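Local coordinates for G/U mismatch-specific DNA glycosylase (Deinococcus radiodurans, PDB 2C2Q), which is a mismatch-specific DNA glycosylase of the uracil-DNA glycosylase superfamily, a group of DNA repair enzymes, at residues T152-T160 against P172-L183. The protein carries 1 engineered substitution. Sequence-based numbering, arbitrary orientation.
Sequences TELWVLPST and PWQALGDRVREL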
loop_
_atom_site.group_PDB
_atom_site.type_symbol
_atom_site.label_atom_id
_atom_site.label_comp_id
_atom_site.label_asym_id
_atom_site.label_seq_id
_atom_site.Cartn_x
_atom_site.Cartn_y
_atom_site.Cartn_z
ATOM N N THR A 152 4.380 12.209 7.747
ATOM C CA THR A 152 3.784 11.078 6.928
ATOM C C THR A 152 3.093 11.646 5.674
ATOM O O THR A 152 1.994 12.117 5.737
ATOM C CB THR A 152 2.716 10.245 7.720
ATOM O OG1 THR A 152 3.327 9.594 8.849
ATOM C CG2 THR A 152 2.176 9.050 6.822
ATOM N N GLU A 153 3.796 11.598 4.571
ATOM C CA GLU A 153 3.280 12.046 3.270
ATOM C C GLU A 153 2.322 10.992 2.727
ATOM O O GLU A 153 2.443 9.805 3.040
ATOM C CB GLU A 153 4.417 12.058 2.272
ATOM C CG GLU A 153 5.531 13.056 2.392
ATOM C CD GLU A 153 6.611 12.730 1.345
ATOM O OE1 GLU A 153 7.753 12.585 1.745
ATOM O OE2 GLU A 153 6.336 12.608 0.082
ATOM N N LEU A 154 1.413 11.415 1.843
ATOM C CA LEU A 154 0.346 10.502 1.368
ATOM C C LEU A 154 0.385 10.535 -0.156
ATOM O O LEU A 154 0.500 11.607 -0.777
ATOM C CB LEU A 154 -0.973 10.997 1.899
ATOM C CG LEU A 154 -2.274 10.201 2.049
ATOM C CD1 LEU A 154 -3.119 11.044 2.954
ATOM C CD2 LEU A 154 -2.979 9.937 0.708
ATOM N N TRP A 155 0.304 9.364 -0.784
ATOM C CA TRP A 155 0.512 9.267 -2.222
ATOM C C TRP A 155 -0.600 8.385 -2.738
ATOM O O TRP A 155 -1.140 7.534 -1.999
ATOM C CB TRP A 155 1.862 8.586 -2.551
ATOM C CG TRP A 155 3.099 9.518 -2.475
ATOM C CD1 TRP A 155 3.537 10.236 -1.394
ATOM C CD2 TRP A 155 4.026 9.794 -3.532
ATOM N NE1 TRP A 155 4.697 10.918 -1.696
ATOM C CE2 TRP A 155 5.013 10.687 -3.010
ATOM C CE3 TRP A 155 4.125 9.391 -4.877
ATOM C CZ2 TRP A 155 6.084 11.176 -3.794
ATOM C CZ3 TRP A 155 5.200 9.872 -5.654
ATOM C CH2 TRP A 155 6.148 10.790 -5.104
ATOM N N VAL A 156 -0.925 8.584 -4.019
ATOM C CA VAL A 156 -1.959 7.765 -4.674
ATOM C C VAL A 156 -1.349 7.257 -5.955
ATOM O O VAL A 156 -0.695 8.023 -6.691
ATOM C CB VAL A 156 -3.268 8.552 -4.907
ATOM C CG1 VAL A 156 -4.278 7.727 -5.734
ATOM C CG2 VAL A 156 -3.944 8.967 -3.567
ATOM N N LEU A 157 -1.460 5.942 -6.200
ATOM C CA LEU A 157 -0.734 5.354 -7.304
ATOM C C LEU A 157 -1.677 4.661 -8.257
ATOM O O LEU A 157 -2.725 4.231 -7.827
ATOM C CB LEU A 157 0.326 4.341 -6.841
ATOM C CG LEU A 157 1.324 4.887 -5.793
ATOM C CD1 LEU A 157 2.115 3.661 -5.163
ATOM C CD2 LEU A 157 2.283 5.836 -6.396
ATOM N N PRO A 158 -1.315 4.588 -9.554
ATOM C CA PRO A 158 -2.142 3.848 -10.539
ATOM C C PRO A 158 -2.156 2.382 -10.171
ATOM O O PRO A 158 -1.103 1.801 -9.915
ATOM C CB PRO A 158 -1.400 4.074 -11.877
ATOM C CG PRO A 158 -0.625 5.391 -11.673
ATOM C CD PRO A 158 -0.133 5.207 -10.198
ATOM N N SER A 159 -3.355 1.795 -10.142
ATOM C CA SER A 159 -3.474 0.331 -9.851
ATOM C C SER A 159 -2.597 -0.555 -10.764
ATOM O O SER A 159 -2.514 -0.331 -11.988
ATOM C CB SER A 159 -4.949 -0.087 -9.866
ATOM O OG SER A 159 -5.042 -1.472 -9.781
ATOM N N THR A 160 -1.926 -1.546 -10.168
ATOM C CA THR A 160 -1.147 -2.532 -10.885
ATOM C C THR A 160 -2.007 -3.749 -11.242
ATOM O O THR A 160 -1.493 -4.734 -11.733
ATOM C CB THR A 160 0.077 -2.957 -10.072
ATOM O OG1 THR A 160 -0.375 -3.408 -8.775
ATOM C CG2 THR A 160 1.019 -1.747 -9.809
ATOM N N PRO A 172 4.068 7.905 -11.524
ATOM C CA PRO A 172 3.840 8.080 -10.070
ATOM C C PRO A 172 4.657 7.102 -9.206
ATOM O O PRO A 172 5.186 7.528 -8.136
ATOM C CB PRO A 172 2.320 7.870 -9.930
ATOM C CG PRO A 172 1.780 8.217 -11.344
ATOM C CD PRO A 172 2.786 7.605 -12.218
ATOM N N TRP A 173 4.802 5.864 -9.683
ATOM C CA TRP A 173 5.583 4.808 -9.033
ATOM C C TRP A 173 7.113 5.122 -9.084
ATOM O O TRP A 173 7.868 4.845 -8.168
ATOM C CB TRP A 173 5.329 3.435 -9.709
ATOM C CG TRP A 173 3.980 2.889 -9.457
ATOM C CD1 TRP A 173 2.822 3.121 -10.167
ATOM C CD2 TRP A 173 3.622 1.995 -8.384
ATOM N NE1 TRP A 173 1.757 2.445 -9.595
ATOM C CE2 TRP A 173 2.219 1.714 -8.522
ATOM C CE3 TRP A 173 4.351 1.372 -7.341
ATOM C CZ2 TRP A 173 1.509 0.893 -7.613
ATOM C CZ3 TRP A 173 3.628 0.521 -6.426
ATOM C CH2 TRP A 173 2.238 0.289 -6.591
ATOM N N GLN A 174 7.596 5.633 -10.221
ATOM C CA GLN A 174 8.992 5.959 -10.285
ATOM C C GLN A 174 9.301 7.174 -9.400
ATOM O O GLN A 174 10.373 7.216 -8.760
ATOM C CB GLN A 174 9.387 6.290 -11.732
ATOM C CG GLN A 174 10.850 6.569 -11.841
ATOM C CD GLN A 174 11.725 5.379 -11.620
ATOM O OE1 GLN A 174 11.587 4.339 -12.277
ATOM N NE2 GLN A 174 12.661 5.520 -10.691
ATOM N N ALA A 175 8.394 8.149 -9.364
ATOM C CA ALA A 175 8.569 9.348 -8.520
ATOM C C ALA A 175 8.616 8.934 -7.033
ATOM O O ALA A 175 9.308 9.548 -6.185
ATOM C CB ALA A 175 7.441 10.331 -8.746
ATOM N N LEU A 176 7.808 7.932 -6.725
ATOM C CA LEU A 176 7.773 7.408 -5.370
ATOM C C LEU A 176 9.085 6.751 -5.063
ATOM O O LEU A 176 9.676 7.016 -3.978
ATOM C CB LEU A 176 6.582 6.426 -5.205
ATOM C CG LEU A 176 6.487 5.847 -3.800
ATOM C CD1 LEU A 176 6.346 6.903 -2.726
ATOM C CD2 LEU A 176 5.314 4.850 -3.765
ATOM N N GLY A 177 9.557 5.910 -5.984
ATOM C CA GLY A 177 10.859 5.225 -5.889
ATOM C C GLY A 177 11.989 6.239 -5.608
ATOM O O GLY A 177 12.877 6.006 -4.773
ATOM N N ASP A 178 11.937 7.343 -6.317
ATOM C CA ASP A 178 12.963 8.394 -6.230
ATOM C C ASP A 178 12.885 9.054 -4.877
ATOM O O ASP A 178 13.934 9.340 -4.262
ATOM C CB ASP A 178 12.614 9.460 -7.248
ATOM C CG ASP A 178 12.962 9.043 -8.658
ATOM O OD1 ASP A 178 13.646 7.983 -8.880
ATOM O OD2 ASP A 178 12.588 9.756 -9.589
ATOM N N ARG A 179 11.654 9.337 -4.456
ATOM C CA ARG A 179 11.358 9.928 -3.134
ATOM C C ARG A 179 11.827 9.059 -1.952
ATOM O O ARG A 179 12.366 9.590 -0.960
ATOM C CB ARG A 179 9.881 10.238 -2.979
ATOM C CG ARG A 179 9.547 10.897 -1.624
ATOM C CD ARG A 179 10.243 12.259 -1.427
ATOM N NE ARG A 179 9.875 12.856 -0.165
ATOM C CZ ARG A 179 10.727 13.545 0.607
ATOM N NH1 ARG A 179 11.986 13.742 0.213
ATOM N NH2 ARG A 179 10.303 14.034 1.763
ATOM N N VAL A 180 11.637 7.744 -2.068
ATOM C CA VAL A 180 12.136 6.800 -1.070
ATOM C C VAL A 180 13.680 6.791 -1.056
ATOM O O VAL A 180 14.308 6.857 0.026
ATOM C CB VAL A 180 11.532 5.370 -1.284
ATOM C CG1 VAL A 180 12.301 4.305 -0.490
ATOM C CG2 VAL A 180 10.078 5.397 -0.926
ATOM N N ARG A 181 14.283 6.710 -2.249
ATOM C CA ARG A 181 15.742 6.845 -2.399
ATOM C C ARG A 181 16.262 8.132 -1.733
ATOM O O ARG A 181 17.255 8.123 -1.015
ATOM C CB ARG A 181 16.033 6.893 -3.898
ATOM C CG ARG A 181 17.452 6.649 -4.355
ATOM C CD ARG A 181 17.469 6.144 -5.846
ATOM N NE ARG A 181 16.637 4.934 -5.982
ATOM C CZ ARG A 181 15.485 4.811 -6.688
ATOM N NH1 ARG A 181 14.964 5.812 -7.419
ATOM N NH2 ARG A 181 14.842 3.644 -6.666
ATOM N N GLU A 182 15.573 9.232 -1.987
ATOM C CA GLU A 182 15.925 10.557 -1.463
ATOM C C GLU A 182 15.825 10.607 0.072
ATOM O O GLU A 182 16.644 11.228 0.754
ATOM C CB GLU A 182 14.936 11.537 -2.054
ATOM C CG GLU A 182 15.009 12.966 -1.576
ATOM C CD GLU A 182 14.070 13.883 -2.349
ATOM O OE1 GLU A 182 14.560 14.886 -2.937
ATOM O OE2 GLU A 182 12.843 13.653 -2.379
ATOM N N LEU A 183 14.791 9.980 0.618
ATOM C CA LEU A 183 14.643 9.945 2.077
ATOM C C LEU A 183 15.716 9.073 2.715
ATOM O O LEU A 183 16.341 9.485 3.691
ATOM C CB LEU A 183 13.250 9.441 2.465
ATOM C CG LEU A 183 12.149 10.481 2.400
ATOM C CD1 LEU A 183 10.772 9.782 2.425
ATOM C CD2 LEU A 183 12.278 11.551 3.520
#
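E153 and R179 meet through two differently folded side chains: E153 sets CG beside its backbone N (chi1 -69°) and then runs out extended, whereas R179 starts with CG anti to its own N and bends at the next bond (chi2 62°), presenting the guanidinium edge to the carboxylate. R179 grips side-on, with NE and NH2 each 2.9 Å from E153 OE1. The NE bond arrives on the syn side of that oxygen, the NH2 bond from above the carboxylate plane. The other oxygen, E153 OE2, takes an almost straight bond from W155 NE1 at 3.0 Å, lying in the indole plane. E182 OE2 takes R179 NH1 and L183 CG packs over one guanidinium face, which should limit the swing of the group.

W155 supplies a large part of the apolar surface. L176 CD1 lies over a face of the indole, 4.0 Å from the centroid of the six-membered ring, a CH-pi contact, while P172 O lies near the ring plane at the edge. Further along, the roles reverse: L157, just past the strand, places CD1 over a face of W173, 3.5 Å from the six-membered ring centroid, and T160 CG2 touches W173 CZ2 at 3.5 Å. W173 NE1 donates to P158 O at 2.9 Å, on a lone pair in the carbonyl plane, and the rings of P158 and P172 pack against each other beside it.

Strand 153-156, bonded to strand 117-120, and segment 172-183 of helix 171-188 run nearly antiparallel (155°), a helix layered on the central sheet of the glycosylase fold. L30 of strand 28-32 also touches L157 and W173. Both indole N-H groups are thus satisfied in a largely buried interface; R179, by orienting the E153 carboxylate, is probably a second-shell anchor for W155, while P158 O pins W173 separately.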